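Local coordinates for protein LST4 (Kluyveromyces lactis, PDB 4ZY8) that probably acts in extracellular amino-acid uptake and in protein traffic from the Golgi to the plasma membrane, captured here as its longin domain, at residues N78-F86 with I96-L107; G9-Q17 with V155-I164. All blocks are in the same frame, centred on the assembly; numbering follows the deposited sequence.

How the contacts relate
Both contacts build the longin domain around one antiparallel sheet. Contact 1 joins strands 79-87 and 95-103 edge to edge; contact 2 lays helix 150-166 against strand 12-17, the neighbour of 95-103 on its other side. Their centres are about 10 Å apart, and along the chain contact 1 is nested inside the loop that contact 2 closes. Probable backbone hydrogen bonds splice them, Ala97 N to Ser16 O at 2.7 Å and Ile14 N to Ser99 O at 2.8 Å. Phe159 belongs to both neighbourhoods: it packs on Leu13 and also touches Phe82, Ile98 and Cys100, so the hairpin and strand 12-17 share one helical cover.

Contact 1. Residues N78-F86 with I96-L107; sequences NIVLFTRIF and IAISCCVTDDVL
A beta hairpin of the longin sheet brings residues 79-86 and 96-103 together in antiparallel register, with Val80/Val102, Phe82/Cys100, Arg84/Ile98 and Phe86/Ile96 as hydrogen-bonded pairs. Each of these four pairs closes two N-H...O bonds, the straightest being Ile96 N to Phe86 O at 2.8 Å and 176°. Past the end of the ladder, Asp104 N bonds to Asn78 O at 2.9 Å from above the carbonyl plane, carrying the link into the 3-10 turn.

On the face bearing the aromatics, Phe82 sets its CG between the backbone N and carbonyl carbon (chi1 60°), which folds the ring across to the partner strand. Cys100 CB lies over that ring face, 3.7 Å from its centroid, while SG approaches obliquely at 4.5 Å from the same centroid and Val102 CG2 comes to the edge of the ring. Phe86 repeats the arrangement: Ile96 CB stands over its ring, 4.1 Å from the centroid, and Ile98 CD1 meets the edge at CE1. Helices 114-134 and 150-166 cover this side. Arg84 bends away from the hairpin, its NE paired with Asp69 and its NH1 with Asp122 and Glu125 of helix 114-134, so the buried charge is probably offset by these carboxylates.

The reverse face carries smaller, partly polar side chains. Thr83 OG1 and Ser99 OG, two buried hydroxyls, share a hydrogen bond of 2.9 Å in which either could be the donor. Leu81 CD1 packs at 3.5 Å on Cys101 SG, and Thr83 CG2 rests against Ala97 CB; helix 47-55 covers Leu81, Ile85, Ala97 and Ser99. Such a central hairpin, with helices on both faces of its antiparallel sheet, is the layered architecture of the longin domain.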
loop_
_atom_site.group_PDB
_atom_site.type_symbol
_atom_site.label_atom_id
_atom_site.label_comp_id
_atom_site.label_asym_id
_atom_site.label_seq_id
_atom_site.Cartn_x
_atom_site.Cartn_y
_atom_site.Cartn_z
ATOM N N ASN A 78 7.538 -0.685 16.688
ATOM C CA ASN A 78 6.230 -1.102 17.221
ATOM C C ASN A 78 5.118 -0.941 16.182
ATOM O O ASN A 78 3.984 -0.552 16.502
ATOM C CB ASN A 78 5.886 -0.292 18.473
ATOM C CG ASN A 78 6.882 -0.504 19.588
ATOM O OD1 ASN A 78 7.297 -1.631 19.857
ATOM N ND2 ASN A 78 7.306 0.589 20.221
ATOM N N ILE A 79 5.457 -1.251 14.936
ATOM C CA ILE A 79 4.572 -0.996 13.819
ATOM C C ILE A 79 4.328 -2.262 13.002
ATOM O O ILE A 79 5.213 -3.101 12.862
ATOM C CB ILE A 79 5.165 0.143 12.946
ATOM C CG1 ILE A 79 4.708 1.499 13.495
ATOM C CG2 ILE A 79 4.795 -0.017 11.493
ATOM C CD1 ILE A 79 5.308 2.689 12.799
ATOM N N VAL A 80 3.116 -2.404 12.478
ATOM C CA VAL A 80 2.828 -3.442 11.506
ATOM C C VAL A 80 2.637 -2.790 10.144
ATOM O O VAL A 80 2.004 -1.749 10.045
ATOM C CB VAL A 80 1.581 -4.262 11.928
ATOM C CG1 VAL A 80 0.749 -4.639 10.743
ATOM C CG2 VAL A 80 2.011 -5.489 12.708
ATOM N N LEU A 81 3.239 -3.373 9.112
ATOM C CA LEU A 81 3.144 -2.856 7.752
ATOM C C LEU A 81 2.381 -3.837 6.872
ATOM O O LEU A 81 2.802 -4.989 6.744
ATOM C CB LEU A 81 4.550 -2.590 7.184
ATOM C CG LEU A 81 4.712 -2.088 5.743
ATOM C CD1 LEU A 81 4.252 -0.646 5.618
ATOM C CD2 LEU A 81 6.171 -2.205 5.280
ATOM N N PHE A 82 1.246 -3.423 6.304
ATOM C CA PHE A 82 0.578 -4.304 5.355
ATOM C C PHE A 82 0.573 -3.707 3.953
ATOM O O PHE A 82 0.288 -2.528 3.756
ATOM C CB PHE A 82 -0.840 -4.697 5.821
ATOM C CG PHE A 82 -1.814 -3.545 6.030
ATOM C CD1 PHE A 82 -2.758 -3.233 5.063
ATOM C CD2 PHE A 82 -1.835 -2.833 7.218
ATOM C CE1 PHE A 82 -3.692 -2.206 5.263
ATOM C CE2 PHE A 82 -2.765 -1.805 7.437
ATOM C CZ PHE A 82 -3.696 -1.499 6.455
ATOM N N THR A 83 0.925 -4.551 2.993
ATOM C CA THR A 83 1.199 -4.124 1.628
ATOM C C THR A 83 0.444 -4.935 0.582
ATOM O O THR A 83 0.523 -6.156 0.563
ATOM C CB THR A 83 2.720 -4.253 1.307
ATOM O OG1 THR A 83 3.463 -3.371 2.142
ATOM C CG2 THR A 83 3.008 -3.903 -0.161
ATOM N N ARG A 84 -0.253 -4.243 -0.305
ATOM C CA ARG A 84 -0.782 -4.842 -1.524
ATOM C C ARG A 84 0.171 -4.514 -2.659
ATOM O O ARG A 84 0.400 -3.339 -2.957
ATOM C CB ARG A 84 -2.183 -4.304 -1.831
ATOM C CG ARG A 84 -2.681 -4.499 -3.282
ATOM C CD ARG A 84 -2.943 -5.972 -3.640
ATOM N NE ARG A 84 -3.849 -6.637 -2.684
ATOM C CZ ARG A 84 -5.164 -6.787 -2.824
ATOM N NH1 ARG A 84 -5.802 -6.315 -3.894
ATOM N NH2 ARG A 84 -5.845 -7.424 -1.874
ATOM N N ILE A 85 0.715 -5.528 -3.317
ATOM C CA ILE A 85 1.637 -5.248 -4.404
ATOM C C ILE A 85 1.094 -5.951 -5.655
ATOM O O ILE A 85 0.583 -7.052 -5.569
ATOM C CB ILE A 85 3.085 -5.672 -4.022
ATOM C CG1 ILE A 85 4.116 -5.171 -5.022
ATOM C CG2 ILE A 85 3.201 -7.170 -3.755
ATOM C CD1 ILE A 85 5.513 -5.185 -4.433
ATOM N N PHE A 86 1.101 -5.266 -6.791
ATOM C CA PHE A 86 0.509 -5.799 -8.018
ATOM C C PHE A 86 1.225 -5.287 -9.251
ATOM O O PHE A 86 1.963 -4.306 -9.183
ATOM C CB PHE A 86 -0.980 -5.450 -8.116
ATOM C CG PHE A 86 -1.271 -3.974 -8.022
ATOM C CD1 PHE A 86 -1.390 -3.360 -6.788
ATOM C CD2 PHE A 86 -1.457 -3.215 -9.166
ATOM C CE1 PHE A 86 -1.658 -1.998 -6.688
ATOM C CE2 PHE A 86 -1.729 -1.857 -9.081
ATOM C CZ PHE A 86 -1.827 -1.247 -7.829
ATOM N N ILE A 96 3.590 -2.098 -8.490
ATOM C CA ILE A 96 3.047 -0.977 -7.745
ATOM C C ILE A 96 2.681 -1.482 -6.360
ATOM O O ILE A 96 2.135 -2.579 -6.223
ATOM C CB ILE A 96 1.809 -0.369 -8.409
ATOM C CG1 ILE A 96 2.164 0.258 -9.753
ATOM C CG2 ILE A 96 1.181 0.676 -7.507
ATOM C CD1 ILE A 96 0.953 0.844 -10.466
ATOM N N ALA A 97 2.958 -0.688 -5.334
ATOM C CA ALA A 97 2.623 -1.088 -3.983
ATOM C C ALA A 97 1.740 -0.056 -3.277
ATOM O O ALA A 97 1.925 1.169 -3.401
ATOM C CB ALA A 97 3.879 -1.337 -3.168
ATOM N N ILE A 98 0.760 -0.581 -2.557
ATOM C CA ILE A 98 -0.046 0.210 -1.641
ATOM C C ILE A 98 0.256 -0.316 -0.249
ATOM O O ILE A 98 -0.120 -1.447 0.079
ATOM C CB ILE A 98 -1.547 0.099 -1.950
ATOM C CG1 ILE A 98 -1.801 0.472 -3.413
ATOM C CG2 ILE A 98 -2.361 0.964 -0.975
ATOM C CD1 ILE A 98 -3.184 0.263 -3.855
ATOM N N SER A 99 0.974 0.471 0.551
ATOM C CA SER A 99 1.450 -0.002 1.858
ATOM C C SER A 99 0.960 0.868 3.002
ATOM O O SER A 99 0.922 2.096 2.897
ATOM C CB SER A 99 2.987 -0.041 1.906
ATOM O OG SER A 99 3.554 -0.802 0.857
ATOM N N CYS A 100 0.690 0.251 4.139
ATOM C CA CYS A 100 0.172 1.001 5.258
ATOM C C CYS A 100 0.843 0.596 6.568
ATOM O O CYS A 100 0.960 -0.592 6.861
ATOM C CB CYS A 100 -1.345 0.818 5.351
ATOM S SG CYS A 100 -2.149 1.870 6.609
ATOM N N CYS A 101 1.302 1.588 7.333
ATOM C CA CYS A 101 1.843 1.346 8.675
ATOM C C CYS A 101 0.785 1.640 9.729
ATOM O O CYS A 101 0.156 2.691 9.693
ATOM C CB CYS A 101 3.072 2.221 8.956
ATOM S SG CYS A 101 4.337 2.224 7.683
ATOM N N VAL A 102 0.627 0.743 10.673
ATOM C CA VAL A 102 -0.176 0.960 11.852
ATOM C C VAL A 102 0.538 0.394 13.080
ATOM O O VAL A 102 1.468 -0.349 12.958
ATOM C CB VAL A 102 -1.570 0.310 11.739
ATOM C CG1 VAL A 102 -2.426 1.029 10.732
ATOM C CG2 VAL A 102 -1.467 -1.155 11.389
ATOM N N THR A 103 0.063 0.749 14.257
ATOM C CA THR A 103 0.580 0.218 15.510
ATOM C C THR A 103 0.452 -1.305 15.562
ATOM O O THR A 103 -0.572 -1.847 15.142
ATOM C CB THR A 103 -0.191 0.812 16.696
ATOM O OG1 THR A 103 -0.214 2.243 16.583
ATOM C CG2 THR A 103 0.451 0.396 18.004
ATOM N N ASP A 104 1.462 -1.971 16.067
ATOM C CA ASP A 104 1.461 -3.400 16.044
ATOM C C ASP A 104 0.339 -4.039 16.850
ATOM O O ASP A 104 0.044 -5.183 16.672
ATOM C CB ASP A 104 2.824 -3.966 16.404
ATOM C CG ASP A 104 3.247 -3.632 17.795
ATOM O OD1 ASP A 104 2.449 -3.130 18.577
ATOM O OD2 ASP A 104 4.394 -3.885 18.119
ATOM N N ASP A 105 -0.326 -3.273 17.692
ATOM C CA ASP A 105 -1.419 -3.846 18.443
ATOM C C ASP A 105 -2.757 -3.823 17.741
ATOM O O ASP A 105 -3.744 -4.230 18.292
ATOM C CB ASP A 105 -1.522 -3.254 19.836
ATOM C CG ASP A 105 -1.682 -1.797 19.834
ATOM O OD1 ASP A 105 -2.013 -1.232 18.798
ATOM O OD2 ASP A 105 -1.481 -1.201 20.892
ATOM N N VAL A 106 -2.752 -3.341 16.515
ATOM C CA VAL A 106 -3.871 -3.460 15.597
ATOM C C VAL A 106 -3.890 -4.830 14.890
ATOM O O VAL A 106 -4.908 -5.225 14.297
ATOM C CB VAL A 106 -3.813 -2.291 14.553
ATOM C CG1 VAL A 106 -4.921 -2.375 13.519
ATOM C CG2 VAL A 106 -3.884 -0.944 15.261
ATOM N N LEU A 107 -2.774 -5.560 14.961
ATOM C CA LEU A 107 -2.643 -6.828 14.223
ATOM C C LEU A 107 -3.799 -7.810 14.466
ATOM O O LEU A 107 -4.269 -8.434 13.518
ATOM C CB LEU A 107 -1.282 -7.508 14.516
ATOM C CG LEU A 107 -1.004 -8.763 13.657
ATOM C CD1 LEU A 107 -0.984 -8.484 12.141
ATOM C CD2 LEU A 107 0.278 -9.511 14.075
#

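Contact 2. Residues G9-Q17 with V155-I164; sequences GGFRLIISQ and VLQTFQRKII
Phe11, Leu13 and Ile15 face helix 150-166 and meet it through Ile164, Phe159 and Val155, as the strand and the helix run nearly antiparallel (156°) with axes 10.2 Å apart. Packing is tightest at the two rings. Leu13 CD1 sits over the centre of the Phe159 ring, 3.6 Å from its centroid, and Ile163 CD1 covers the opposite face, leaving the ring sandwiched between methyls. Phe11 has its CG between backbone N and carbonyl carbon (chi1 74°), turning its ring so that Ile164 CG1 lies over one face, 3.6 Å from the centroid; Ile164 CD1 also touches Phe11 CB at 3.6 Å. The helix widens here into a pi-type turn: Thr158 O accepts from both Lys162 N and Ile163 N, and Ile164 N reaches back to Phe159 O. Farther along, Leu13 CD2 meets CD1 of the partly exposed Leu156 at 3.9 Å, and Ile15 CD1 meets Val155 CG1 tip to tip. Were Phe11 replaced by an alanine, Ile164 CG1 and CD1 would probably lose the ring they pack on, opening a gap between residues 9-11 and the helix.

Toward solvent the fit slackens. The exposed Gln160 brings only CG to the Phe11 ring edge, 4.1 Å from CZ, its amide plane turned 85° from the ring. Gly9, poorly ordered, merely rests its O against Ile164 CG2. With CH-pi and aliphatic contacts doing the holding, the helix is kept on the sheet by shape and hydrophobic burial rather than by polar bonding.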
loop_
_atom_site.group_PDB
_atom_site.type_symbol
_atom_site.label_atom_id
_atom_site.label_comp_id
_atom_site.label_asym_id
_atom_site.label_seq_id
_atom_site.Cartn_x
_atom_site.Cartn_y
_atom_site.Cartn_z
ATOM N N GLY A 9 -7.369 6.041 14.250
ATOM C CA GLY A 9 -6.141 5.694 14.918
ATOM C C GLY A 9 -5.083 6.120 13.952
ATOM O O GLY A 9 -5.430 6.400 12.827
ATOM N N GLY A 10 -3.829 6.209 14.364
ATOM C CA GLY A 10 -2.817 6.692 13.461
ATOM C C GLY A 10 -2.422 5.716 12.390
ATOM O O GLY A 10 -2.504 4.544 12.600
ATOM N N PHE A 11 -1.971 6.226 11.256
ATOM C CA PHE A 11 -1.514 5.418 10.138
ATOM C C PHE A 11 -0.610 6.183 9.181
ATOM O O PHE A 11 -0.631 7.381 9.119
ATOM C CB PHE A 11 -2.678 4.785 9.370
ATOM C CG PHE A 11 -3.434 5.736 8.517
ATOM C CD1 PHE A 11 -4.376 6.536 9.052
ATOM C CD2 PHE A 11 -3.186 5.830 7.186
ATOM C CE1 PHE A 11 -5.068 7.412 8.280
ATOM C CE2 PHE A 11 -3.879 6.698 6.401
ATOM C CZ PHE A 11 -4.811 7.503 6.950
ATOM N N ARG A 12 0.176 5.452 8.425
ATOM C CA ARG A 12 0.943 6.048 7.352
ATOM C C ARG A 12 0.693 5.268 6.063
ATOM O O ARG A 12 0.920 4.056 6.002
ATOM C CB ARG A 12 2.431 6.067 7.707
ATOM C CG ARG A 12 3.330 6.661 6.636
ATOM C CD ARG A 12 4.803 6.639 7.067
ATOM N NE ARG A 12 5.672 7.208 6.034
ATOM C CZ ARG A 12 7.003 7.184 6.075
ATOM N NH1 ARG A 12 7.626 6.605 7.089
ATOM N NH2 ARG A 12 7.711 7.729 5.093
ATOM N N LEU A 13 0.236 5.969 5.034
ATOM C CA LEU A 13 -0.070 5.334 3.760
ATOM C C LEU A 13 0.990 5.701 2.728
ATOM O O LEU A 13 1.211 6.886 2.449
ATOM C CB LEU A 13 -1.461 5.765 3.268
ATOM C CG LEU A 13 -1.894 5.312 1.870
ATOM C CD1 LEU A 13 -2.061 3.775 1.807
ATOM C CD2 LEU A 13 -3.167 6.019 1.407
ATOM N N ILE A 14 1.653 4.719 2.166
ATOM C CA ILE A 14 2.571 4.930 1.086
ATOM C C ILE A 14 2.141 4.253 -0.199
ATOM O O ILE A 14 1.953 3.087 -0.219
ATOM C CB ILE A 14 3.942 4.402 1.460
ATOM C CG1 ILE A 14 4.386 5.040 2.739
ATOM C CG2 ILE A 14 4.948 4.720 0.398
ATOM C CD1 ILE A 14 4.657 4.021 3.795
ATOM N N ILE A 15 2.010 5.006 -1.274
ATOM C CA ILE A 15 1.805 4.412 -2.586
ATOM C C ILE A 15 3.126 4.585 -3.314
ATOM O O ILE A 15 3.616 5.702 -3.439
ATOM C CB ILE A 15 0.651 5.078 -3.354
ATOM C CG1 ILE A 15 -0.658 4.955 -2.561
ATOM C CG2 ILE A 15 0.510 4.472 -4.749
ATOM C CD1 ILE A 15 -1.802 5.739 -3.180
ATOM N N SER A 16 3.714 3.483 -3.768
ATOM C CA SER A 16 4.998 3.552 -4.455
ATOM C C SER A 16 5.026 2.587 -5.618
ATOM O O SER A 16 4.160 1.695 -5.714
ATOM C CB SER A 16 6.147 3.254 -3.493
ATOM O OG SER A 16 5.996 1.991 -2.850
ATOM N N GLN A 17 6.013 2.755 -6.500
ATOM C CA GLN A 17 6.200 1.807 -7.604
ATOM C C GLN A 17 7.650 1.611 -8.090
ATOM O O GLN A 17 8.500 2.476 -7.872
ATOM C CB GLN A 17 5.302 2.237 -8.766
ATOM C CG GLN A 17 5.679 3.537 -9.408
ATOM C CD GLN A 17 4.853 3.826 -10.649
ATOM O OE1 GLN A 17 4.221 4.875 -10.751
ATOM N NE2 GLN A 17 4.873 2.906 -11.610
ATOM N N VAL A 155 -7.936 6.608 -3.349
ATOM C CA VAL A 155 -7.281 5.588 -2.527
ATOM C C VAL A 155 -7.041 6.070 -1.087
ATOM O O VAL A 155 -7.284 5.334 -0.117
ATOM C CB VAL A 155 -5.967 5.126 -3.147
ATOM C CG1 VAL A 155 -5.238 4.172 -2.178
ATOM C CG2 VAL A 155 -6.262 4.413 -4.497
ATOM N N LEU A 156 -6.553 7.297 -0.948
ATOM C CA LEU A 156 -6.359 7.879 0.384
ATOM C C LEU A 156 -7.686 7.913 1.132
ATOM O O LEU A 156 -7.762 7.612 2.325
ATOM C CB LEU A 156 -5.763 9.302 0.277
ATOM C CG LEU A 156 -5.578 10.103 1.571
ATOM C CD1 LEU A 156 -4.757 9.332 2.611
ATOM C CD2 LEU A 156 -4.905 11.473 1.249
ATOM N N GLN A 157 -8.721 8.288 0.435
ATOM C CA GLN A 157 -10.006 8.386 1.039
ATOM C C GLN A 157 -10.574 7.041 1.472
ATOM O O GLN A 157 -11.164 6.928 2.489
ATOM C CB GLN A 157 -10.956 9.128 0.154
ATOM C CG GLN A 157 -12.222 9.504 0.854
ATOM C CD GLN A 157 -13.199 10.202 -0.051
ATOM O OE1 GLN A 157 -12.843 11.129 -0.751
ATOM N NE2 GLN A 157 -14.420 9.756 -0.041
ATOM N N THR A 158 -10.328 6.014 0.699
ATOM C CA THR A 158 -10.725 4.659 1.100
ATOM C C THR A 158 -10.030 4.226 2.390
ATOM O O THR A 158 -10.636 3.548 3.220
ATOM C CB THR A 158 -10.459 3.637 -0.046
ATOM O OG1 THR A 158 -11.450 3.848 -1.056
ATOM C CG2 THR A 158 -10.630 2.208 0.439
ATOM N N PHE A 159 -8.765 4.605 2.572
ATOM C CA PHE A 159 -8.081 4.322 3.833
ATOM C C PHE A 159 -8.656 5.145 4.993
ATOM O O PHE A 159 -8.883 4.624 6.080
ATOM C CB PHE A 159 -6.570 4.572 3.688
ATOM C CG PHE A 159 -5.828 3.370 3.187
ATOM C CD1 PHE A 159 -5.168 2.523 4.078
ATOM C CD2 PHE A 159 -5.839 3.045 1.833
ATOM C CE1 PHE A 159 -4.482 1.387 3.624
ATOM C CE2 PHE A 159 -5.154 1.891 1.359
ATOM C CZ PHE A 159 -4.468 1.084 2.270
ATOM N N GLN A 160 -8.893 6.428 4.749
ATOM C CA GLN A 160 -9.395 7.329 5.787
ATOM C C GLN A 160 -10.795 6.953 6.242
ATOM O O GLN A 160 -11.095 6.970 7.428
ATOM C CB GLN A 160 -9.407 8.753 5.256
ATOM C CG GLN A 160 -8.016 9.366 5.149
ATOM C CD GLN A 160 -8.020 10.629 4.301
ATOM O OE1 GLN A 160 -8.806 10.746 3.353
ATOM N NE2 GLN A 160 -7.153 11.581 4.641
ATOM N N ARG A 161 -11.636 6.586 5.286
ATOM C CA ARG A 161 -13.055 6.377 5.571
ATOM C C ARG A 161 -13.455 4.920 5.791
ATOM O O ARG A 161 -14.392 4.654 6.540
ATOM C CB ARG A 161 -13.894 6.956 4.424
ATOM N N LYS A 162 -12.731 3.985 5.224
ATOM C CA LYS A 162 -13.108 2.599 5.330
ATOM C C LYS A 162 -12.117 1.706 6.025
ATOM O O LYS A 162 -12.444 1.069 6.967
ATOM C CB LYS A 162 -13.411 2.040 3.973
ATOM C CG LYS A 162 -14.606 2.671 3.321
ATOM C CD LYS A 162 -14.467 2.568 1.842
ATOM N N ILE A 163 -10.903 1.657 5.562
ATOM C CA ILE A 163 -9.971 0.721 6.150
ATOM C C ILE A 163 -9.562 1.081 7.590
ATOM O O ILE A 163 -9.727 0.272 8.512
ATOM C CB ILE A 163 -8.712 0.609 5.269
ATOM C CG1 ILE A 163 -9.100 0.021 3.902
ATOM C CG2 ILE A 163 -7.626 -0.198 6.008
ATOM C CD1 ILE A 163 -7.993 0.045 2.855
ATOM N N ILE A 164 -9.045 2.292 7.791
ATOM C CA ILE A 164 -8.489 2.643 9.089
ATOM C C ILE A 164 -9.576 2.680 10.173
ATOM O O ILE A 164 -9.342 2.162 11.265
ATOM C CB ILE A 164 -7.702 4.003 9.036
ATOM C CG1 ILE A 164 -6.511 3.917 8.051
ATOM C CG2 ILE A 164 -7.233 4.400 10.395
ATOM C CD1 ILE A 164 -5.518 2.750 8.314
#